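Local coordinates for metagenomic carboxyl esterase MGS0156 (Uncultured organism, PDB 5D8M), which probably hydrolyses carboxylic ester bonds, using an alpha/beta-hydrolase type of fold, at residues Arg38-Ala43 and Arg76-Gly81; Ala43-His48 and Arg324-Glu329; Gly160-Leu165 and Gly186-Ser191; Ala180-Ala185 and Arg244-Ala249. All coordinates share one frame; numbering follows the deposited sequence.

Interaction 1. Residues Arg38-Ala43 and Arg76-Gly81; sequences REIMTA and RPVPLG
E39 OE2 takes two hydrogens: one from the backbone N of G75, and one from a water 2.7 Å away that also bridges to the loop 76-81. That water gives its other hydrogen to R76 O, at 2.6 Å from the water oxygen, and R36 NH1 from the start of the same helix donates to R76 O as well. Glutamate suits this place because its second oxygen, OE1, accepts from T74 N, so one carboxylate collects both backbone amides just ahead of R76. The chain reaches them fully extended, with CG anti to the backbone N (chi1 -170°). The guanidinium of R76 lies near, NH1 4.8 Å from E39 OE1, where a weak long-range attraction is possible.

Beside this polar bridge V78 points its branches at the helix. CG2 lies 3.8 Å from A43 CB and also rests near E39 O, while CG1 sits 3.9 Å from I40 CA and 4.0 Å from I40 CG1, the two side chains crossing at a slant. A beta-branched residue fits well, since its two methyls span the helix surface between I40 and A43. Cutting V78 back to an alanine would remove both methyls, and I40 would probably lose its contact while A43 kept only the CB, leaving a gap between loop and helix. Further along, L80 CD2 reaches A43 O at 4.2 Å.

No direct hydrogen bond joins the two segments. The loop is held by apolar packing from V78, by a bridging water, by R36 on R76 O and P77 O, and by the E39 carboxylate on the amides just before R76.

Interaction 2. Residues Ala43-His48 and Arg324-Glu329; sequences AIMADH and RPALLE
E329 runs from its helix toward I44 and H48, with CG anti to the backbone N and the chain extended beyond. Its CB lies 3.9 Å from I44 CD1, and CG follows along the same methyl at 3.7 Å, so the aliphatic half of the glutamate crosses the isoleucine. The carboxylate stays on I44, OE1 3.6 Å from I44 CG2 and OE2 against CG1 and CD1, while its outer edge turns to H48. NE2 of H48 donates to E329 OE1 over 2.6 Å, almost straight at 171° and onto the syn lone pair; ring and carboxylate planes are only 8° apart. OE2 also forms a salt bridge with R333.

The ring's other nitrogen is held too: H48 ND1 donates to the anti lone pair of D47 OD2 at 2.7 Å, while I44 O lies over one ring face. Histidine suits the place because it offers in-plane donors from both nitrogens, on either side of CE1. Without the imidazole, as with an alanine here, E329 OE1 would probably lose its donor beside the carboxylate of D113. Nearby A326, small enough to admit a neighbour, receives selenomethionine M45, whose CG stands 3.6 Å from A326 CB.

The two helical segments approach to 9.9 Å between axes at 125°. D113 and V114 of helix 111-116 pack beside H48 and E329, so this pair lies where helices 34-48, 324-338 and 111-116 meet; Y117 meets the histidine ring.

Interaction 3. Residues Gly160-Leu165 and Gly186-Ser191; sequences GAVDVL and GAIDGS
G186 meets the helix 160-165 where there is no room for a side chain: its CA is 3.8 Å from A161 CB, and a beta carbon on G186 would fall 2.7 Å from that methyl. Glycine and alanine thus suit each other, letting the loop leave strand 178-184 close against the helix. A187 then bends the chain in an inverse gamma turn, with a weak bond from I188 N to G186 O, and a type I beta turn follows from A187 to G190. G190 ends that turn at a phi of 75°, a value that glycine adopts easily.

The tight turning brings A187 O against V162, whose CG1 touches it at 3.4 Å. CG1 of V162 is also 3.9 Å from I188 CA, so this branch, lying beside its own backbone N, wedges against the turn. I188 returns toward the helix by bending twice (chi1 -51°, chi2 -53°). Its terminal CD1 arrives 3.9 Å from A161 CB and 4.4 Å from V162 CG1, with L165 CD1 at 4.5 Å. One methyl therefore lies among three helix residues, closest to A161, while L234 of helix 227-236 also packs on I188.

S158 sits in a G-x-S-x-G-like turn (T156-x-S158-x-G160) before helix 159-170, the position of the nucleophile elbow, and is probably the nucleophile; a backbone hydrogen bond ties it to A187. Between the two segments no hydrogen bond forms; the contact is buried and mostly apolar, apart from the A187 carbonyl against V162, and depends on fit, with small residues where the backbones come close and branched ones where they part.

Interaction 4. Residues Ala180-Ala185 and Arg244-Ala249; sequences AVVSVA and RYYSLA
V182 and Y246 lie side by side at the middle of the two strands: V182 CG2 lies 4.0 Å from Y246 CD1, the two side chains meeting at a slant. The same ring presents its edge to A180, with CE1 3.7 Å from A180 CB, where a small residue leaves space for an aromatic. Having CG beside the backbone N (chi1 -50°) swings the Y246 ring back along the neighbouring strand. On the other side of the sheet V181 CB touches Y245 CD1 at 3.8 Å, the two side chains crossing.

These are adjacent parallel strands, 13° apart, in the central sheet of an alpha/beta-hydrolase type of fold. A180, V182 and L248 face helix 324-338, whereas V181, S183 and Y245 face helix 159-170; valines suit such a sheet because they are compact and beta-branched.

Five backbone hydrogen bonds join the strands. Y246 is held through both its N and its O: its N donates to V181 O, and its O receives S183 N at 2.7 Å and 174°. The remaining bonds run from V181 N to R244 O, from L248 N to S183 O and from A185 N to L248 O. Toward the C-terminal ends a water takes a hydrogen from S183 OG at 2.7 Å and gives one to L248 O at 2.8 Å. S247 OG bonds to I286 N, while the tyrosine hydroxyls reach P240 O from Y245 and D338 from Y246.

In the fold
Interactions 1 and 2 share A43 and use successive turns of helix 34-48, their centres about 9 Å apart; L80 of the first packs on D47 and I44 of the second. Interaction 2 reaches the central sheet through L327, whose CD1 lies 4.0 Å from L248 CD1 of interaction 4. Interaction 3 lies on the other side of that sheet, where I188 CD1 approaches S183 OG to 3.4 Å and L165 packs on Y245. Its centre is about 28 Å from that of interaction 1. Interaction 3 adjoins S158, the probable nucleophile, whereas interactions 1 and 2 lie toward the periphery, one joining a loop to helix 34-48, the other that helix to helix 324-338.

Interaction 1. Residues Arg38-Ala43 and Arg76-Gly81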
loop_
_atom_site.group_PDB
_atom_site.type_symbol
_atom_site.label_atom_id
_atom_site.label_comp_id
_atom_site.label_asym_id
_atom_site.label_seq_id
_atom_site.Cartn_x
_atom_site.Cartn_y
_atom_site.Cartn_z
ATOM N N ARG A 38 6.143 -14.811 -5.644
ATOM C CA ARG A 38 7.571 -15.012 -5.328
ATOM C C ARG A 38 8.356 -15.456 -6.565
ATOM O O ARG A 38 9.455 -14.969 -6.846
ATOM C CB ARG A 38 7.762 -16.050 -4.206
ATOM C CG ARG A 38 9.242 -16.374 -3.920
ATOM C CD ARG A 38 9.426 -17.433 -2.805
ATOM N NE ARG A 38 8.706 -17.069 -1.575
ATOM C CZ ARG A 38 9.149 -16.229 -0.645
ATOM N NH1 ARG A 38 10.331 -15.653 -0.778
ATOM N NH2 ARG A 38 8.401 -15.970 0.427
ATOM N N GLU A 39 7.759 -16.376 -7.307
ATOM C CA GLU A 39 8.341 -16.900 -8.521
ATOM C C GLU A 39 8.610 -15.795 -9.550
ATOM O O GLU A 39 9.689 -15.719 -10.127
ATOM C CB GLU A 39 7.395 -17.956 -9.091
ATOM C CG GLU A 39 7.923 -18.791 -10.244
ATOM C CD GLU A 39 6.968 -19.926 -10.553
ATOM O OE1 GLU A 39 5.813 -19.872 -10.074
ATOM O OE2 GLU A 39 7.375 -20.888 -11.232
ATOM N N ILE A 40 7.608 -14.954 -9.782
ATOM C CA ILE A 40 7.725 -13.837 -10.709
ATOM C C ILE A 40 8.784 -12.839 -10.247
ATOM O O ILE A 40 9.667 -12.452 -11.028
ATOM C CB ILE A 40 6.370 -13.129 -10.870
ATOM C CG1 ILE A 40 5.435 -14.017 -11.699
ATOM C CG2 ILE A 40 6.542 -11.752 -11.520
ATOM C CD1 ILE A 40 3.997 -13.485 -11.791
HETATM N N MSE A 41 8.724 -12.435 -8.979
HETATM C CA MSE A 41 9.645 -11.400 -8.503
HETATM C C MSE A 41 11.080 -11.929 -8.511
HETATM O O MSE A 41 12.020 -11.235 -8.912
HETATM C CB MSE A 41 9.250 -10.907 -7.111
HETATM C CG MSE A 41 10.001 -9.661 -6.670
HETATM SE SE MSE A 41 9.271 -8.885 -5.034
HETATM C CE MSE A 41 10.699 -7.544 -4.743
ATOM N N THR A 42 11.235 -13.183 -8.124
ATOM C CA THR A 42 12.540 -13.821 -8.099
ATOM C C THR A 42 13.194 -13.920 -9.500
ATOM O O THR A 42 14.390 -13.638 -9.654
ATOM C CB THR A 42 12.421 -15.225 -7.454
ATOM O OG1 THR A 42 12.004 -15.072 -6.087
ATOM C CG2 THR A 42 13.745 -15.966 -7.504
ATOM N N ALA A 43 12.405 -14.303 -10.506
ATOM C CA ALA A 43 12.863 -14.377 -11.897
ATOM C C ALA A 43 13.218 -13.002 -12.452
ATOM O O ALA A 43 14.206 -12.859 -13.178
ATOM C CB ALA A 43 11.794 -15.040 -12.779
ATOM N N ARG A 76 5.629 -22.449 -14.369
ATOM C CA ARG A 76 5.242 -21.829 -15.628
ATOM C C ARG A 76 6.158 -20.635 -15.888
ATOM O O ARG A 76 6.579 -19.965 -14.943
ATOM C CB ARG A 76 3.764 -21.428 -15.608
ATOM C CG ARG A 76 3.492 -19.991 -15.986
ATOM C CD ARG A 76 2.006 -19.692 -16.246
ATOM N NE ARG A 76 1.021 -20.192 -15.265
ATOM C CZ ARG A 76 1.122 -20.194 -13.928
ATOM N NH1 ARG A 76 2.193 -19.754 -13.299
ATOM N NH2 ARG A 76 0.126 -20.672 -13.200
ATOM N N PRO A 77 6.516 -20.407 -17.166
ATOM C CA PRO A 77 7.485 -19.352 -17.506
ATOM C C PRO A 77 7.065 -17.974 -17.026
ATOM O O PRO A 77 5.900 -17.611 -17.096
ATOM C CB PRO A 77 7.554 -19.395 -19.041
ATOM C CG PRO A 77 6.354 -20.209 -19.481
ATOM C CD PRO A 77 6.093 -21.173 -18.352
ATOM N N VAL A 78 8.028 -17.216 -16.530
ATOM C CA VAL A 78 7.765 -15.846 -16.129
ATOM C C VAL A 78 8.041 -14.922 -17.319
ATOM O O VAL A 78 9.149 -14.906 -17.836
ATOM C CB VAL A 78 8.626 -15.427 -14.922
ATOM C CG1 VAL A 78 8.330 -13.977 -14.521
ATOM C CG2 VAL A 78 8.376 -16.375 -13.739
ATOM N N PRO A 79 7.017 -14.173 -17.765
ATOM C CA PRO A 79 7.182 -13.176 -18.831
ATOM C C PRO A 79 8.263 -12.177 -18.457
ATOM O O PRO A 79 8.214 -11.620 -17.362
ATOM C CB PRO A 79 5.813 -12.491 -18.901
ATOM C CG PRO A 79 4.859 -13.456 -18.227
ATOM C CD PRO A 79 5.676 -14.111 -17.154
ATOM N N LEU A 80 9.239 -11.959 -19.327
ATOM C CA LEU A 80 10.334 -11.049 -18.983
ATOM C C LEU A 80 10.598 -10.051 -20.101
ATOM O O LEU A 80 11.615 -9.351 -20.106
ATOM C CB LEU A 80 11.600 -11.851 -18.657
ATOM C CG LEU A 80 11.482 -12.598 -17.323
ATOM C CD1 LEU A 80 12.604 -13.637 -17.132
ATOM C CD2 LEU A 80 11.466 -11.599 -16.149
ATOM N N GLY A 81 9.674 -9.979 -21.046
ATOM C CA GLY A 81 9.777 -9.026 -22.130
ATOM C C GLY A 81 8.889 -7.822 -21.891
ATOM O O GLY A 81 8.410 -7.609 -20.794
HETATM O O HOH W 1 8.692 -20.359 -13.475
#

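Interaction 2. Residues Ala43-His48 and Arg324-Glu329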
loop_
_atom_site.group_PDB
_atom_site.type_symbol
_atom_site.label_atom_id
_atom_site.label_comp_id
_atom_site.label_asym_id
_atom_site.label_seq_id
_atom_site.Cartn_x
_atom_site.Cartn_y
_atom_site.Cartn_z
ATOM N N ALA A 43 12.405 -14.303 -10.506
ATOM C CA ALA A 43 12.863 -14.377 -11.897
ATOM C C ALA A 43 13.218 -13.002 -12.452
ATOM O O ALA A 43 14.206 -12.859 -13.178
ATOM C CB ALA A 43 11.794 -15.040 -12.779
ATOM N N ILE A 44 12.414 -11.992 -12.096
ATOM C CA ILE A 44 12.675 -10.615 -12.519
ATOM C C ILE A 44 14.059 -10.172 -12.059
ATOM O O ILE A 44 14.843 -9.618 -12.833
ATOM C CB ILE A 44 11.579 -9.640 -11.984
ATOM C CG1 ILE A 44 10.309 -9.786 -12.834
ATOM C CG2 ILE A 44 12.061 -8.184 -12.006
ATOM C CD1 ILE A 44 9.147 -8.959 -12.348
HETATM N N MSE A 45 14.368 -10.448 -10.799
HETATM C CA MSE A 45 15.635 -10.015 -10.244
HETATM C C MSE A 45 16.784 -10.845 -10.773
HETATM O O MSE A 45 17.884 -10.329 -10.925
HETATM C CB MSE A 45 15.580 -10.067 -8.727
HETATM C CG MSE A 45 14.518 -9.118 -8.198
HETATM SE SE MSE A 45 14.251 -9.198 -6.285
HETATM C CE MSE A 45 15.840 -8.199 -5.732
ATOM N N ALA A 46 16.543 -12.122 -11.060
ATOM C CA ALA A 46 17.615 -12.924 -11.644
ATOM C C ALA A 46 17.880 -12.436 -13.070
ATOM O O ALA A 46 19.011 -12.463 -13.539
ATOM C CB ALA A 46 17.277 -14.422 -11.626
ATOM N N ASP A 47 16.833 -11.976 -13.746
ATOM C CA ASP A 47 16.948 -11.592 -15.155
ATOM C C ASP A 47 17.551 -10.194 -15.379
ATOM O O ASP A 47 18.346 -10.007 -16.287
ATOM C CB ASP A 47 15.575 -11.649 -15.833
ATOM C CG ASP A 47 15.633 -11.241 -17.305
ATOM O OD1 ASP A 47 15.966 -12.109 -18.136
ATOM O OD2 ASP A 47 15.357 -10.067 -17.636
ATOM N N HIS A 48 17.139 -9.196 -14.602
ATOM C CA HIS A 48 17.654 -7.843 -14.825
ATOM C C HIS A 48 17.659 -7.013 -13.547
ATOM O O HIS A 48 17.515 -5.795 -13.599
ATOM C CB HIS A 48 16.853 -7.122 -15.934
ATOM C CG HIS A 48 15.370 -7.050 -15.690
ATOM N ND1 HIS A 48 14.488 -8.011 -16.145
ATOM C CD2 HIS A 48 14.612 -6.111 -15.068
ATOM C CE1 HIS A 48 13.257 -7.680 -15.791
ATOM N NE2 HIS A 48 13.303 -6.526 -15.147
ATOM N N ARG A 324 12.172 -1.835 -4.625
ATOM C CA ARG A 324 10.880 -1.327 -5.133
ATOM C C ARG A 324 10.666 -1.526 -6.657
ATOM O O ARG A 324 9.559 -1.910 -7.055
ATOM C CB ARG A 324 10.718 0.174 -4.753
ATOM C CG ARG A 324 10.565 0.402 -3.211
ATOM C CD ARG A 324 10.530 1.893 -2.852
ATOM N NE ARG A 324 11.832 2.538 -3.079
ATOM C CZ ARG A 324 12.800 2.577 -2.169
ATOM N NH1 ARG A 324 13.946 3.175 -2.444
ATOM N NH2 ARG A 324 12.613 2.015 -0.983
ATOM N N PRO A 325 11.698 -1.297 -7.511
ATOM C CA PRO A 325 11.445 -1.530 -8.939
ATOM C C PRO A 325 11.050 -2.962 -9.238
ATOM O O PRO A 325 10.104 -3.183 -10.003
ATOM C CB PRO A 325 12.788 -1.206 -9.603
ATOM C CG PRO A 325 13.450 -0.225 -8.635
ATOM C CD PRO A 325 13.060 -0.760 -7.287
ATOM N N ALA A 326 11.756 -3.920 -8.640
ATOM C CA ALA A 326 11.431 -5.320 -8.869
ATOM C C ALA A 326 10.034 -5.626 -8.342
ATOM O O ALA A 326 9.265 -6.360 -8.986
ATOM C CB ALA A 326 12.445 -6.212 -8.222
ATOM N N LEU A 327 9.706 -5.059 -7.177
ATOM C CA LEU A 327 8.391 -5.257 -6.571
ATOM C C LEU A 327 7.282 -4.743 -7.481
ATOM O O LEU A 327 6.300 -5.447 -7.693
ATOM C CB LEU A 327 8.293 -4.560 -5.205
ATOM C CG LEU A 327 6.988 -4.795 -4.413
ATOM C CD1 LEU A 327 6.926 -6.227 -3.813
ATOM C CD2 LEU A 327 6.836 -3.743 -3.288
ATOM N N LEU A 328 7.433 -3.520 -8.001
ATOM C CA LEU A 328 6.401 -2.922 -8.839
ATOM C C LEU A 328 6.273 -3.675 -10.174
ATOM O O LEU A 328 5.164 -3.891 -10.659
ATOM C CB LEU A 328 6.696 -1.448 -9.101
ATOM C CG LEU A 328 5.594 -0.634 -9.784
ATOM C CD1 LEU A 328 4.338 -0.601 -8.897
ATOM C CD2 LEU A 328 6.079 0.799 -10.094
ATOM N N GLU A 329 7.404 -4.054 -10.770
ATOM C CA GLU A 329 7.361 -4.863 -11.967
ATOM C C GLU A 329 6.695 -6.227 -11.729
ATOM O O GLU A 329 5.892 -6.681 -12.552
ATOM C CB GLU A 329 8.773 -5.046 -12.542
ATOM C CG GLU A 329 8.740 -5.666 -13.933
ATOM C CD GLU A 329 10.112 -6.090 -14.451
ATOM O OE1 GLU A 329 11.147 -5.455 -14.087
ATOM O OE2 GLU A 329 10.159 -7.078 -15.224
#

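Interaction 3. Residues Gly160-Leu165 and Gly186-Ser191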
loop_
_atom_site.group_PDB
_atom_site.type_symbol
_atom_site.label_atom_id
_atom_site.label_comp_id
_atom_site.label_asym_id
_atom_site.label_seq_id
_atom_site.Cartn_x
_atom_site.Cartn_y
_atom_site.Cartn_z
ATOM N N GLY A 160 -3.693 5.476 0.836
ATOM C CA GLY A 160 -4.092 5.523 -0.569
ATOM C C GLY A 160 -4.990 4.372 -0.965
ATOM O O GLY A 160 -5.881 4.502 -1.822
ATOM N N ALA A 161 -4.763 3.224 -0.332
ATOM C CA ALA A 161 -5.562 2.049 -0.625
ATOM C C ALA A 161 -7.020 2.270 -0.272
ATOM O O ALA A 161 -7.903 1.852 -1.006
ATOM C CB ALA A 161 -5.011 0.822 0.134
ATOM N N VAL A 162 -7.287 2.931 0.845
ATOM C CA VAL A 162 -8.678 3.081 1.236
ATOM C C VAL A 162 -9.275 4.340 0.642
ATOM O O VAL A 162 -10.480 4.380 0.449
ATOM C CB VAL A 162 -8.844 3.053 2.760
ATOM C CG1 VAL A 162 -8.434 1.659 3.263
ATOM C CG2 VAL A 162 -8.004 4.108 3.426
ATOM N N ASP A 163 -8.442 5.324 0.287
ATOM C CA ASP A 163 -8.886 6.403 -0.595
ATOM C C ASP A 163 -9.489 5.776 -1.882
ATOM O O ASP A 163 -10.571 6.144 -2.317
ATOM C CB ASP A 163 -7.727 7.346 -0.970
ATOM C CG ASP A 163 -7.246 8.235 0.189
ATOM O OD1 ASP A 163 -7.891 8.301 1.275
ATOM O OD2 ASP A 163 -6.191 8.895 -0.015
ATOM N N VAL A 164 -8.800 4.794 -2.467
ATOM C CA VAL A 164 -9.269 4.170 -3.711
ATOM C C VAL A 164 -10.509 3.294 -3.479
ATOM O O VAL A 164 -11.469 3.371 -4.250
ATOM C CB VAL A 164 -8.138 3.338 -4.386
ATOM C CG1 VAL A 164 -8.683 2.456 -5.510
ATOM C CG2 VAL A 164 -7.068 4.275 -4.969
ATOM N N LEU A 165 -10.519 2.490 -2.413
ATOM C CA LEU A 165 -11.700 1.661 -2.131
ATOM C C LEU A 165 -12.948 2.527 -1.909
ATOM O O LEU A 165 -14.038 2.190 -2.376
ATOM C CB LEU A 165 -11.463 0.763 -0.901
ATOM C CG LEU A 165 -10.421 -0.356 -1.059
ATOM C CD1 LEU A 165 -10.401 -1.330 0.158
ATOM C CD2 LEU A 165 -10.614 -1.123 -2.386
ATOM N N GLY A 186 -1.311 -1.310 2.552
ATOM C CA GLY A 186 -2.510 -0.508 2.632
ATOM C C GLY A 186 -3.166 -0.617 3.984
ATOM O O GLY A 186 -3.207 -1.690 4.585
ATOM N N ALA A 187 -3.702 0.493 4.464
ATOM C CA ALA A 187 -4.311 0.537 5.793
ATOM C C ALA A 187 -5.753 0.071 5.726
ATOM O O ALA A 187 -6.667 0.814 6.084
ATOM C CB ALA A 187 -4.235 1.970 6.365
ATOM N N ILE A 188 -5.961 -1.160 5.275
ATOM C CA ILE A 188 -7.320 -1.634 4.984
ATOM C C ILE A 188 -8.234 -1.578 6.219
ATOM O O ILE A 188 -9.368 -1.090 6.149
ATOM C CB ILE A 188 -7.288 -3.069 4.420
ATOM C CG1 ILE A 188 -6.290 -3.182 3.255
ATOM C CG2 ILE A 188 -8.710 -3.536 4.026
ATOM C CD1 ILE A 188 -6.476 -2.145 2.131
ATOM N N ASP A 189 -7.742 -2.068 7.359
ATOM C CA ASP A 189 -8.478 -1.972 8.612
ATOM C C ASP A 189 -8.047 -0.780 9.468
ATOM O O ASP A 189 -8.327 -0.739 10.667
ATOM C CB ASP A 189 -8.302 -3.241 9.449
ATOM C CG ASP A 189 -8.879 -4.482 8.791
ATOM O OD1 ASP A 189 -9.753 -4.362 7.903
ATOM O OD2 ASP A 189 -8.469 -5.588 9.204
ATOM N N GLY A 190 -7.372 0.186 8.869
ATOM C CA GLY A 190 -6.887 1.324 9.630
ATOM C C GLY A 190 -5.671 0.919 10.456
ATOM O O GLY A 190 -4.943 -0.016 10.088
ATOM N N SER A 191 -5.440 1.625 11.559
ATOM C CA SER A 191 -4.338 1.305 12.478
ATOM C C SER A 191 -4.730 1.745 13.871
ATOM O O SER A 191 -5.330 2.812 14.031
ATOM C CB SER A 191 -3.031 2.008 12.039
ATOM O OG SER A 191 -2.011 1.840 13.029
#

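Interaction 4. Residues Ala180-Ala185 and Arg244-Ala249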
loop_
_atom_site.group_PDB
_atom_site.type_symbol
_atom_site.label_atom_id
_atom_site.label_comp_id
_atom_site.label_asym_id
_atom_site.label_seq_id
_atom_site.Cartn_x
_atom_site.Cartn_y
_atom_site.Cartn_z
ATOM N N ALA A 180 -8.271 -3.449 -11.644
ATOM C CA ALA A 180 -7.633 -4.040 -10.473
ATOM C C ALA A 180 -7.183 -3.000 -9.476
ATOM O O ALA A 180 -6.860 -1.861 -9.855
ATOM C CB ALA A 180 -6.439 -4.895 -10.907
ATOM N N VAL A 181 -7.179 -3.389 -8.197
ATOM C CA VAL A 181 -6.549 -2.599 -7.138
ATOM C C VAL A 181 -5.529 -3.428 -6.421
ATOM O O VAL A 181 -5.857 -4.489 -5.912
ATOM C CB VAL A 181 -7.544 -2.114 -6.080
ATOM C CG1 VAL A 181 -6.794 -1.342 -4.977
ATOM C CG2 VAL A 181 -8.644 -1.261 -6.731
ATOM N N VAL A 182 -4.301 -2.926 -6.357
ATOM C CA VAL A 182 -3.254 -3.561 -5.589
ATOM C C VAL A 182 -2.940 -2.700 -4.386
ATOM O O VAL A 182 -2.642 -1.515 -4.517
ATOM C CB VAL A 182 -1.976 -3.742 -6.414
ATOM C CG1 VAL A 182 -0.924 -4.446 -5.562
ATOM C CG2 VAL A 182 -2.292 -4.541 -7.681
ATOM N N SER A 183 -3.040 -3.298 -3.215
ATOM C CA SER A 183 -2.713 -2.644 -1.969
ATOM C C SER A 183 -1.284 -3.004 -1.542
ATOM O O SER A 183 -0.963 -4.191 -1.396
ATOM C CB SER A 183 -3.732 -3.099 -0.892
ATOM O OG SER A 183 -3.560 -2.395 0.321
ATOM N N VAL A 184 -0.446 -1.996 -1.325
ATOM C CA VAL A 184 0.900 -2.177 -0.808
ATOM C C VAL A 184 1.014 -1.517 0.572
ATOM O O VAL A 184 1.006 -0.287 0.676
ATOM C CB VAL A 184 1.955 -1.563 -1.767
ATOM C CG1 VAL A 184 3.358 -1.870 -1.294
ATOM C CG2 VAL A 184 1.726 -2.076 -3.223
ATOM N N ALA A 185 1.121 -2.333 1.623
ATOM C CA ALA A 185 1.029 -1.843 2.990
ATOM C C ALA A 185 -0.189 -0.912 3.138
ATOM O O ALA A 185 -0.114 0.143 3.767
ATOM C CB ALA A 185 2.316 -1.121 3.394
ATOM N N ARG A 244 -10.648 -6.659 -9.528
ATOM C CA ARG A 244 -9.847 -7.640 -8.799
ATOM C C ARG A 244 -8.971 -6.948 -7.753
ATOM O O ARG A 244 -8.389 -5.905 -8.029
ATOM C CB ARG A 244 -8.985 -8.440 -9.756
ATOM C CG ARG A 244 -9.765 -9.010 -10.931
ATOM C CD ARG A 244 -10.263 -10.387 -10.655
ATOM N NE ARG A 244 -9.394 -11.366 -11.304
ATOM C CZ ARG A 244 -9.519 -11.775 -12.566
ATOM N NH1 ARG A 244 -10.496 -11.309 -13.343
ATOM N NH2 ARG A 244 -8.659 -12.663 -13.049
ATOM N N TYR A 245 -8.864 -7.539 -6.565
ATOM C CA TYR A 245 -8.084 -6.938 -5.488
ATOM C C TYR A 245 -6.885 -7.810 -5.137
ATOM O O TYR A 245 -6.973 -9.048 -5.140
ATOM C CB TYR A 245 -8.972 -6.707 -4.254
ATOM C CG TYR A 245 -10.208 -5.911 -4.602
ATOM C CD1 TYR A 245 -10.172 -4.525 -4.656
ATOM C CD2 TYR A 245 -11.404 -6.545 -4.913
ATOM C CE1 TYR A 245 -11.295 -3.795 -5.000
ATOM C CE2 TYR A 245 -12.530 -5.825 -5.256
ATOM C CZ TYR A 245 -12.474 -4.451 -5.300
ATOM O OH TYR A 245 -13.619 -3.731 -5.642
ATOM N N TYR A 246 -5.771 -7.152 -4.842
ATOM C CA TYR A 246 -4.531 -7.832 -4.515
ATOM C C TYR A 246 -3.861 -7.102 -3.373
ATOM O O TYR A 246 -3.914 -5.871 -3.315
ATOM C CB TYR A 246 -3.578 -7.876 -5.723
ATOM C CG TYR A 246 -4.213 -8.379 -7.011
ATOM C CD1 TYR A 246 -4.920 -7.514 -7.840
ATOM C CD2 TYR A 246 -4.070 -9.704 -7.409
ATOM C CE1 TYR A 246 -5.497 -7.966 -9.040
ATOM C CE2 TYR A 246 -4.631 -10.163 -8.598
ATOM C CZ TYR A 246 -5.346 -9.288 -9.401
ATOM O OH TYR A 246 -5.881 -9.720 -10.570
ATOM N N SER A 247 -3.203 -7.838 -2.478
ATOM C CA SER A 247 -2.594 -7.177 -1.325
ATOM C C SER A 247 -1.198 -7.721 -1.029
ATOM O O SER A 247 -0.959 -8.945 -1.105
ATOM C CB SER A 247 -3.478 -7.347 -0.075
ATOM O OG SER A 247 -4.794 -6.827 -0.284
ATOM N N LEU A 248 -0.316 -6.790 -0.672
ATOM C CA LEU A 248 1.002 -7.051 -0.110
ATOM C C LEU A 248 1.027 -6.429 1.273
ATOM O O LEU A 248 0.651 -5.271 1.427
ATOM C CB LEU A 248 2.102 -6.451 -0.980
ATOM C CG LEU A 248 2.321 -7.152 -2.319
ATOM C CD1 LEU A 248 2.942 -6.157 -3.305
ATOM C CD2 LEU A 248 3.252 -8.343 -2.145
ATOM N N ALA A 249 1.424 -7.207 2.278
ATOM C CA ALA A 249 1.532 -6.684 3.630
ATOM C C ALA A 249 2.985 -6.729 4.123
ATOM O O ALA A 249 3.540 -7.801 4.335
ATOM C CB ALA A 249 0.613 -7.466 4.570
HETATM O O HOH W 2 -1.819 -3.978 1.667
#